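Local structure of histone-lysine N-methyltransferase family member SUVH9 (4NJ5) at residues R27-A35 / Y324-R332; Q151-L162 / S209-R217. The protein acts in gene silencing and may bind methylated DNA and recruit RNA polymerase V to chromatin, without methyltransferase activity of its own. One frame throughout, in Å; residues are numbered along the deposited sequence.

Interaction 1: R27-A35 / Y324-R332; sequences RMFLMMEEA and YDYNGTLIR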
loop_
_atom_site.group_PDB
_atom_site.type_symbol
_atom_site.label_atom_id
_atom_site.label_comp_id
_atom_site.label_asym_id
_atom_site.label_seq_id
_atom_site.Cartn_x
_atom_site.Cartn_y
_atom_site.Cartn_z
ATOM N N ARG A 27 6.408 -4.693 -12.020
ATOM C CA ARG A 27 6.616 -3.264 -12.236
ATOM C C ARG A 27 7.989 -2.843 -11.741
ATOM O O ARG A 27 8.781 -2.260 -12.488
ATOM C CB ARG A 27 5.563 -2.440 -11.497
ATOM C CG ARG A 27 4.311 -2.123 -12.280
ATOM C CD ARG A 27 3.592 -0.926 -11.666
ATOM N NE ARG A 27 3.554 -0.992 -10.205
ATOM C CZ ARG A 27 4.286 -0.226 -9.399
ATOM N NH1 ARG A 27 5.116 0.675 -9.910
ATOM N NH2 ARG A 27 4.187 -0.363 -8.082
ATOM N N MET A 28 8.266 -3.153 -10.476
ATOM C CA MET A 28 9.532 -2.761 -9.869
ATOM C C MET A 28 10.726 -3.322 -10.640
ATOM O O MET A 28 11.755 -2.660 -10.771
ATOM C CB MET A 28 9.575 -3.176 -8.396
ATOM C CG MET A 28 8.640 -2.356 -7.513
ATOM S SD MET A 28 8.566 -2.940 -5.810
ATOM C CE MET A 28 10.280 -2.742 -5.318
ATOM N N PHE A 29 10.575 -4.532 -11.169
ATOM C CA PHE A 29 11.640 -5.151 -11.947
ATOM C C PHE A 29 11.906 -4.409 -13.252
ATOM O O PHE A 29 13.059 -4.176 -13.617
ATOM C CB PHE A 29 11.320 -6.613 -12.247
ATOM C CG PHE A 29 12.271 -7.247 -13.221
ATOM C CD1 PHE A 29 13.546 -7.619 -12.821
ATOM C CD2 PHE A 29 11.893 -7.466 -14.539
ATOM C CE1 PHE A 29 14.427 -8.199 -13.713
ATOM C CE2 PHE A 29 12.771 -8.046 -15.440
ATOM C CZ PHE A 29 14.041 -8.414 -15.027
ATOM N N LEU A 30 10.833 -4.057 -13.956
ATOM C CA LEU A 30 10.941 -3.302 -15.201
ATOM C C LEU A 30 11.601 -1.950 -14.948
ATOM O O LEU A 30 12.426 -1.467 -15.758
ATOM C CB LEU A 30 9.557 -3.096 -15.809
ATOM C CG LEU A 30 8.886 -4.387 -16.266
ATOM C CD1 LEU A 30 7.473 -4.129 -16.762
ATOM C CD2 LEU A 30 9.726 -5.049 -17.352
ATOM N N MET A 31 11.249 -1.349 -13.812
ATOM C CA MET A 31 11.881 -0.104 -13.389
ATOM C C MET A 31 13.374 -0.284 -13.074
ATOM O O MET A 31 14.194 0.564 -13.426
ATOM C CB MET A 31 11.134 0.515 -12.200
ATOM C CG MET A 31 9.632 0.632 -12.416
ATOM S SD MET A 31 8.863 2.110 -11.740
ATOM C CE MET A 31 8.772 3.080 -13.237
ATOM N N MET A 32 13.747 -1.378 -12.425
ATOM C CA MET A 32 15.163 -1.596 -12.140
ATOM C C MET A 32 15.930 -1.824 -13.440
ATOM O O MET A 32 17.060 -1.370 -13.598
ATOM C CB MET A 32 15.358 -2.770 -11.173
ATOM C CG MET A 32 15.061 -2.429 -9.716
ATOM S SD MET A 32 16.189 -1.167 -9.081
ATOM C CE MET A 32 17.727 -2.085 -9.040
ATOM N N GLU A 33 15.294 -2.507 -14.385
ATOM C CA GLU A 33 15.946 -2.820 -15.649
ATOM C C GLU A 33 16.201 -1.563 -16.462
ATOM O O GLU A 33 17.293 -1.375 -17.003
ATOM C CB GLU A 33 15.135 -3.843 -16.457
ATOM C CG GLU A 33 15.194 -5.270 -15.910
ATOM C CD GLU A 33 16.614 -5.811 -15.781
ATOM O OE1 GLU A 33 17.091 -6.481 -16.723
ATOM O OE2 GLU A 33 17.249 -5.578 -14.729
ATOM N N GLU A 34 15.201 -0.690 -16.530
ATOM C CA GLU A 34 15.363 0.555 -17.278
ATOM C C GLU A 34 16.325 1.535 -16.583
ATOM O O GLU A 34 17.044 2.274 -17.250
ATOM C CB GLU A 34 14.002 1.209 -17.541
ATOM C CG GLU A 34 14.020 2.339 -18.558
ATOM C CD GLU A 34 13.461 1.927 -19.913
ATOM O OE1 GLU A 34 13.813 0.834 -20.410
ATOM O OE2 GLU A 34 12.668 2.705 -20.486
ATOM N N ALA A 35 16.350 1.517 -15.248
ATOM C CA ALA A 35 17.096 2.519 -14.477
ATOM C C ALA A 35 18.549 2.128 -14.378
ATOM O O ALA A 35 19.405 2.931 -14.010
ATOM C CB ALA A 35 16.516 2.691 -13.086
ATOM N N TYR A 324 16.990 -1.995 -1.855
ATOM C CA TYR A 324 15.918 -1.106 -2.296
ATOM C C TYR A 324 16.066 -0.650 -3.739
ATOM O O TYR A 324 17.177 -0.591 -4.269
ATOM C CB TYR A 324 15.844 0.128 -1.395
ATOM C CG TYR A 324 16.068 -0.160 0.068
ATOM C CD1 TYR A 324 15.009 -0.490 0.902
ATOM C CD2 TYR A 324 17.338 -0.091 0.619
ATOM C CE1 TYR A 324 15.213 -0.746 2.245
ATOM C CE2 TYR A 324 17.553 -0.345 1.958
ATOM C CZ TYR A 324 16.487 -0.670 2.768
ATOM O OH TYR A 324 16.702 -0.927 4.106
ATOM N N ASP A 325 14.938 -0.317 -4.365
ATOM C CA ASP A 325 14.958 0.298 -5.688
ATOM C C ASP A 325 15.241 1.795 -5.553
ATOM O O ASP A 325 15.549 2.270 -4.458
ATOM C CB ASP A 325 13.659 0.021 -6.476
ATOM C CG ASP A 325 12.408 0.638 -5.836
ATOM O OD1 ASP A 325 12.513 1.434 -4.878
ATOM O OD2 ASP A 325 11.298 0.330 -6.323
ATOM N N TYR A 326 15.130 2.537 -6.649
ATOM C CA TYR A 326 15.425 3.969 -6.610
ATOM C C TYR A 326 14.288 4.816 -6.040
ATOM O O TYR A 326 14.392 6.040 -5.981
ATOM C CB TYR A 326 15.849 4.478 -7.991
ATOM C CG TYR A 326 17.220 3.993 -8.393
ATOM C CD1 TYR A 326 18.362 4.722 -8.068
ATOM C CD2 TYR A 326 17.378 2.796 -9.080
ATOM C CE1 TYR A 326 19.622 4.276 -8.425
ATOM C CE2 TYR A 326 18.633 2.342 -9.440
ATOM C CZ TYR A 326 19.751 3.084 -9.111
ATOM O OH TYR A 326 20.998 2.631 -9.473
ATOM N N ASN A 327 13.210 4.166 -5.616
ATOM C CA ASN A 327 12.081 4.873 -5.023
ATOM C C ASN A 327 12.025 4.623 -3.516
ATOM O O ASN A 327 11.096 5.060 -2.832
ATOM C CB ASN A 327 10.773 4.446 -5.692
ATOM C CG ASN A 327 9.659 5.458 -5.502
ATOM O OD1 ASN A 327 9.907 6.657 -5.378
ATOM N ND2 ASN A 327 8.419 4.976 -5.483
ATOM N N GLY A 328 13.027 3.914 -3.007
ATOM C CA GLY A 328 13.124 3.615 -1.588
ATOM C C GLY A 328 12.330 2.389 -1.177
ATOM O O GLY A 328 12.117 2.145 0.010
ATOM N N THR A 329 11.901 1.611 -2.167
ATOM C CA THR A 329 11.010 0.476 -1.934
ATOM C C THR A 329 11.778 -0.836 -1.807
ATOM O O THR A 329 12.665 -1.125 -2.611
ATOM C CB THR A 329 9.975 0.350 -3.077
ATOM O OG1 THR A 329 9.338 1.616 -3.288
ATOM C CG2 THR A 329 8.920 -0.689 -2.743
ATOM N N LEU A 330 11.437 -1.625 -0.792
ATOM C CA LEU A 330 12.045 -2.942 -0.619
ATOM C C LEU A 330 11.721 -3.829 -1.819
ATOM O O LEU A 330 10.563 -3.946 -2.214
ATOM C CB LEU A 330 11.560 -3.610 0.673
ATOM C CG LEU A 330 12.199 -4.973 0.978
ATOM C CD1 LEU A 330 13.678 -4.813 1.295
ATOM C CD2 LEU A 330 11.484 -5.694 2.113
ATOM N N ILE A 331 12.749 -4.449 -2.394
ATOM C CA ILE A 331 12.571 -5.320 -3.552
ATOM C C ILE A 331 12.152 -6.731 -3.132
ATOM O O ILE A 331 11.164 -7.270 -3.634
ATOM C CB ILE A 331 13.852 -5.385 -4.410
ATOM C CG1 ILE A 331 14.234 -3.985 -4.905
ATOM C CG2 ILE A 331 13.658 -6.333 -5.586
ATOM C CD1 ILE A 331 15.596 -3.911 -5.580
ATOM N N ARG A 332 12.908 -7.320 -2.207
ATOM C CA ARG A 332 12.594 -8.633 -1.650
ATOM C C ARG A 332 13.050 -8.703 -0.189
ATOM O O ARG A 332 13.890 -7.912 0.230
ATOM C CB ARG A 332 13.278 -9.738 -2.459
ATOM C CG ARG A 332 14.805 -9.646 -2.496
ATOM C CD ARG A 332 15.397 -10.706 -3.418
ATOM N NE ARG A 332 14.433 -11.117 -4.434
ATOM C CZ ARG A 332 14.311 -10.558 -5.634
ATOM N NH1 ARG A 332 15.102 -9.560 -5.998
ATOM N NH2 ARG A 332 13.393 -11.006 -6.474
#

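Interaction 2: Q151-L162 / S209-R217; sequences QAEHQRLEGGNL and SGFGVFKYR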
loop_
_atom_site.group_PDB
_atom_site.type_symbol
_atom_site.label_atom_id
_atom_site.label_comp_id
_atom_site.label_asym_id
_atom_site.label_seq_id
_atom_site.Cartn_x
_atom_site.Cartn_y
_atom_site.Cartn_z
ATOM N N GLN A 151 -15.597 17.706 -25.337
ATOM C CA GLN A 151 -16.674 17.357 -26.256
ATOM C C GLN A 151 -16.520 18.136 -27.559
ATOM O O GLN A 151 -16.391 19.361 -27.547
ATOM C CB GLN A 151 -18.039 17.638 -25.623
ATOM C CG GLN A 151 -19.160 16.761 -26.164
ATOM C CD GLN A 151 -18.895 15.283 -25.942
ATOM O OE1 GLN A 151 -18.539 14.863 -24.841
ATOM N NE2 GLN A 151 -19.057 14.486 -26.994
ATOM N N ALA A 152 -16.512 17.420 -28.679
ATOM C CA ALA A 152 -16.268 18.049 -29.975
ATOM C C ALA A 152 -17.344 17.719 -31.007
ATOM O O ALA A 152 -17.421 18.353 -32.055
ATOM C CB ALA A 152 -14.890 17.672 -30.494
ATOM N N GLU A 153 -18.169 16.722 -30.707
ATOM C CA GLU A 153 -19.312 16.387 -31.548
ATOM C C GLU A 153 -20.406 15.744 -30.700
ATOM O O GLU A 153 -20.170 15.393 -29.544
ATOM C CB GLU A 153 -18.901 15.455 -32.693
ATOM C CG GLU A 153 -18.332 14.122 -32.243
ATOM C CD GLU A 153 -17.832 13.274 -33.400
ATOM O OE1 GLU A 153 -18.643 12.929 -34.286
ATOM O OE2 GLU A 153 -16.625 12.955 -33.422
ATOM N N HIS A 154 -21.599 15.605 -31.271
ATOM C CA HIS A 154 -22.722 14.999 -30.565
ATOM C C HIS A 154 -22.415 13.558 -30.181
ATOM O O HIS A 154 -21.866 12.796 -30.979
ATOM C CB HIS A 154 -23.987 15.031 -31.426
ATOM C CG HIS A 154 -24.348 16.390 -31.929
ATOM N ND1 HIS A 154 -24.460 17.491 -31.097
ATOM C CD2 HIS A 154 -24.635 16.841 -33.172
ATOM C CE1 HIS A 154 -24.791 18.546 -31.808
ATOM N NE2 HIS A 154 -24.907 18.181 -33.075
ATOM N N GLN A 155 -22.767 13.182 -28.959
ATOM C CA GLN A 155 -22.603 11.799 -28.543
ATOM C C GLN A 155 -23.622 10.930 -29.269
ATOM O O GLN A 155 -24.648 11.420 -29.745
ATOM C CB GLN A 155 -22.748 11.663 -27.025
ATOM C CG GLN A 155 -21.570 12.245 -26.259
ATOM C CD GLN A 155 -21.562 11.865 -24.790
ATOM O OE1 GLN A 155 -22.482 11.212 -24.297
ATOM N NE2 GLN A 155 -20.513 12.274 -24.082
ATOM N N ARG A 156 -23.327 9.643 -29.385
ATOM C CA ARG A 156 -24.271 8.715 -29.990
ATOM C C ARG A 156 -24.584 7.578 -29.042
ATOM O O ARG A 156 -23.725 7.159 -28.263
ATOM C CB ARG A 156 -23.750 8.211 -31.341
ATOM C CG ARG A 156 -23.771 9.289 -32.408
ATOM C CD ARG A 156 -23.037 8.900 -33.671
ATOM N NE ARG A 156 -23.056 9.981 -34.657
ATOM C CZ ARG A 156 -23.978 10.124 -35.606
ATOM N NH1 ARG A 156 -24.966 9.247 -35.720
ATOM N NH2 ARG A 156 -23.910 11.146 -36.447
ATOM N N LEU A 157 -25.821 7.098 -29.097
ATOM C CA LEU A 157 -26.247 6.015 -28.226
ATOM C C LEU A 157 -25.740 4.685 -28.772
ATOM O O LEU A 157 -26.510 3.855 -29.255
ATOM C CB LEU A 157 -27.766 6.006 -28.086
ATOM C CG LEU A 157 -28.339 5.169 -26.943
ATOM C CD1 LEU A 157 -27.756 5.620 -25.612
ATOM C CD2 LEU A 157 -29.861 5.250 -26.927
ATOM N N GLU A 158 -24.424 4.507 -28.712
ATOM C CA GLU A 158 -23.771 3.303 -29.205
ATOM C C GLU A 158 -22.653 2.940 -28.240
ATOM O O GLU A 158 -22.277 3.750 -27.393
ATOM C CB GLU A 158 -23.177 3.540 -30.597
ATOM C CG GLU A 158 -24.125 4.168 -31.609
ATOM C CD GLU A 158 -23.442 4.483 -32.926
ATOM O OE1 GLU A 158 -22.348 5.091 -32.903
ATOM O OE2 GLU A 158 -23.995 4.115 -33.984
ATOM N N GLY A 159 -22.124 1.728 -28.380
ATOM C CA GLY A 159 -21.021 1.265 -27.559
ATOM C C GLY A 159 -21.265 1.415 -26.071
ATOM O O GLY A 159 -22.223 0.863 -25.530
ATOM N N GLY A 160 -20.398 2.179 -25.413
ATOM C CA GLY A 160 -20.475 2.366 -23.975
ATOM C C GLY A 160 -21.784 2.971 -23.507
ATOM O O GLY A 160 -22.362 2.522 -22.517
ATOM N N ASN A 161 -22.251 3.990 -24.221
ATOM C CA ASN A 161 -23.491 4.673 -23.867
ATOM C C ASN A 161 -24.706 3.749 -23.941
ATOM O O ASN A 161 -25.514 3.677 -23.002
ATOM C CB ASN A 161 -23.694 5.896 -24.764
ATOM C CG ASN A 161 -22.563 6.904 -24.637
ATOM O OD1 ASN A 161 -21.827 6.902 -23.654
ATOM N ND2 ASN A 161 -22.423 7.770 -25.633
ATOM N N LEU A 162 -24.825 3.039 -25.062
ATOM C CA LEU A 162 -25.893 2.064 -25.248
ATOM C C LEU A 162 -25.800 0.997 -24.169
ATOM O O LEU A 162 -26.814 0.549 -23.642
ATOM C CB LEU A 162 -25.809 1.420 -26.634
ATOM C CG LEU A 162 -26.882 0.386 -27.001
ATOM C CD1 LEU A 162 -28.278 0.976 -26.882
ATOM C CD2 LEU A 162 -26.652 -0.161 -28.403
ATOM N N SER A 209 -21.521 23.959 -24.915
ATOM C CA SER A 209 -20.893 23.812 -26.215
ATOM C C SER A 209 -21.969 23.657 -27.287
ATOM O O SER A 209 -21.839 24.183 -28.390
ATOM C CB SER A 209 -19.969 22.595 -26.205
ATOM O OG SER A 209 -20.663 21.439 -25.771
ATOM N N GLY A 210 -23.037 22.940 -26.952
ATOM C CA GLY A 210 -24.126 22.727 -27.887
ATOM C C GLY A 210 -24.178 21.311 -28.430
ATOM O O GLY A 210 -25.033 20.984 -29.252
ATOM N N PHE A 211 -23.259 20.466 -27.977
ATOM C CA PHE A 211 -23.231 19.077 -28.415
ATOM C C PHE A 211 -24.140 18.220 -27.545
ATOM O O PHE A 211 -24.272 18.457 -26.346
ATOM C CB PHE A 211 -21.801 18.527 -28.395
ATOM C CG PHE A 211 -20.830 19.337 -29.209
ATOM C CD1 PHE A 211 -20.949 19.407 -30.587
ATOM C CD2 PHE A 211 -19.799 20.028 -28.595
ATOM C CE1 PHE A 211 -20.058 20.154 -31.340
ATOM C CE2 PHE A 211 -18.904 20.776 -29.340
ATOM C CZ PHE A 211 -19.033 20.839 -30.714
ATOM N N GLY A 212 -24.778 17.229 -28.158
ATOM C CA GLY A 212 -25.619 16.309 -27.419
ATOM C C GLY A 212 -24.781 15.295 -26.666
ATOM O O GLY A 212 -23.833 14.734 -27.212
ATOM N N VAL A 213 -25.120 15.078 -25.400
ATOM C CA VAL A 213 -24.471 14.060 -24.583
ATOM C C VAL A 213 -25.536 13.222 -23.880
ATOM O O VAL A 213 -26.705 13.614 -23.811
ATOM C CB VAL A 213 -23.546 14.684 -23.516
ATOM C CG1 VAL A 213 -22.539 15.638 -24.161
ATOM C CG2 VAL A 213 -24.367 15.403 -22.456
ATOM N N PHE A 214 -25.137 12.064 -23.365
ATOM C CA PHE A 214 -26.053 11.240 -22.591
ATOM C C PHE A 214 -25.661 11.228 -21.112
ATOM O O PHE A 214 -24.480 11.162 -20.770
ATOM C CB PHE A 214 -26.120 9.817 -23.156
ATOM C CG PHE A 214 -26.648 9.747 -24.564
ATOM C CD1 PHE A 214 -25.780 9.737 -25.644
ATOM C CD2 PHE A 214 -28.012 9.698 -24.808
ATOM C CE1 PHE A 214 -26.264 9.672 -26.943
ATOM C CE2 PHE A 214 -28.501 9.634 -26.104
ATOM C CZ PHE A 214 -27.624 9.619 -27.172
ATOM N N LYS A 215 -26.661 11.302 -20.239
ATOM C CA LYS A 215 -26.424 11.298 -18.802
ATOM C C LYS A 215 -27.154 10.154 -18.102
ATOM O O LYS A 215 -28.270 9.788 -18.472
ATOM C CB LYS A 215 -26.819 12.644 -18.192
ATOM C CG LYS A 215 -25.707 13.681 -18.230
ATOM C CD LYS A 215 -26.212 15.064 -17.851
ATOM C CE LYS A 215 -25.054 15.994 -17.542
ATOM N NZ LYS A 215 -23.900 15.722 -18.436
ATOM N N TYR A 216 -26.510 9.593 -17.085
ATOM C CA TYR A 216 -27.046 8.444 -16.373
ATOM C C TYR A 216 -26.916 8.667 -14.874
ATOM O O TYR A 216 -25.868 9.091 -14.388
ATOM C CB TYR A 216 -26.299 7.171 -16.779
ATOM C CG TYR A 216 -26.151 6.990 -18.274
ATOM C CD1 TYR A 216 -27.091 6.276 -19.005
ATOM C CD2 TYR A 216 -25.068 7.533 -18.954
ATOM C CE1 TYR A 216 -26.956 6.108 -20.372
ATOM C CE2 TYR A 216 -24.927 7.372 -20.318
ATOM C CZ TYR A 216 -25.871 6.658 -21.020
ATOM O OH TYR A 216 -25.729 6.496 -22.378
ATOM N N ARG A 217 -27.989 8.394 -14.145
ATOM C CA ARG A 217 -27.979 8.552 -12.701
ATOM C C ARG A 217 -27.686 7.219 -12.029
ATOM O O ARG A 217 -28.440 6.257 -12.176
ATOM C CB ARG A 217 -29.308 9.118 -12.213
ATOM C CG ARG A 217 -29.519 8.985 -10.720
ATOM C CD ARG A 217 -30.849 9.578 -10.307
ATOM N NE ARG A 217 -30.677 10.864 -9.646
ATOM C CZ ARG A 217 -30.675 11.029 -8.329
ATOM N NH1 ARG A 217 -30.850 9.985 -7.530
ATOM N NH2 ARG A 217 -30.509 12.237 -7.810
#

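Interaction 1: R27-A35 / Y324-R332
The C-terminal end of the long helix 8-35 packs on a pre-SET turn through Met28, Met32 and Ala35, which meet Asp325, Tyr326, Thr329 and Ile331. Asp325 to Gly328 form a type I beta turn, and Asp325 OD1 accepting from Asn327 N makes an Asx turn. Met28 points toward the loop, and its methyl does most of the touching. The chain runs extended to SD and then bends at chi3 (61°), which turns CE into the loop. There Met28 CE lies 3.3 Å from Leu330 O and 3.4 Å from Asp325 OD2. The same methyl rests on Thr329, with Met28 CE 3.6 Å from Thr329 CG2. Met28 CE also lies 4.2 Å from Ile331 CG1. One turn further along the helix, Met32 bends at both chi2 and chi3. Met32 SD comes 3.8 Å from Asp325 CB and makes an oblique Met-aromatic contact with the Tyr326 ring. Ala35 CB touches the same ring at Tyr326 CD2, 4.1 Å away. Asp325 OD1 serves its own loop. Asn327 N donates to Asp325 OD1 at 2.9 Å. Thr329 N donates to Asp325 OD1 at 2.8 Å. The two donors come from opposite faces of the carboxylate plane. Outside the pair, Trp424 donates to Leu330 O, and Thr329 OG1 bonds to His382. Between the segments the contact is van der Waals packing, with no hydrogen bond, while Asp325 OD1 braces the turn from within.

Interaction 2: Q151-L162 / S209-R217
Glu153 N lies over the centre of one face of the Phe211 ring, and Ala152 C lies over the same face nearer the rim. The Phe211 edge points toward the face of His154 in an offset edge-to-face pair, with planes at 65°. Gly210 O sits at the His154 edge. The contact belongs to the SRA domain, where the loop leading into helix 159-169 runs beside strand 212-220. Leu157 CD1 stands over the centre of the Phe214 face, 4.1 Å from its centroid, in a CH-pi contact. Three hydrogen bonds join the segments. Gly212 N donates to His154 ND1 at 3.0 Å. Gln155 N donates to Gly212 O at 2.6 Å. Phe214 N reaches Gln155 OE1 at 2.9 Å, from above the amide plane. The Gln155 chain is extended beyond CG (chi2 -168°), which carries its amide across Val213 to that N-H; its NE2 bonds to Gly141 O. With an alanine in place of Phe211, the Ala152-Glu153 backbone would probably lose its ring cover and His154 its edge-to-face partner. Further along, Asn161 ND2 donates to Arg156 O, and Asn161 OD1 accepts from Gln142 N. Tyr216 OH lies 2.9 Å from Asn161 O.

How the interactions relate
From the N terminus, the chain first forms helix 8-35, whose last turns supply residues 27-35 of interaction 1. It then enters the SRA domain. Interaction 2 closes a loop there: 46 residues lie between 151-162 and 209-217, including the rest of helix 159-169 and strands 174-180 and 190-206. The chain next passes to the pre-SET region, where 324-332 returns to the helix and closes a loop with 288 residues between its ends. Interaction 2 thus lies wholly within the span of interaction 1, and the two do not cross. Their centres are 42 Å apart. Interaction 1 ties the N-terminal helix to the pre-SET region; interaction 2 is internal to the SRA domain.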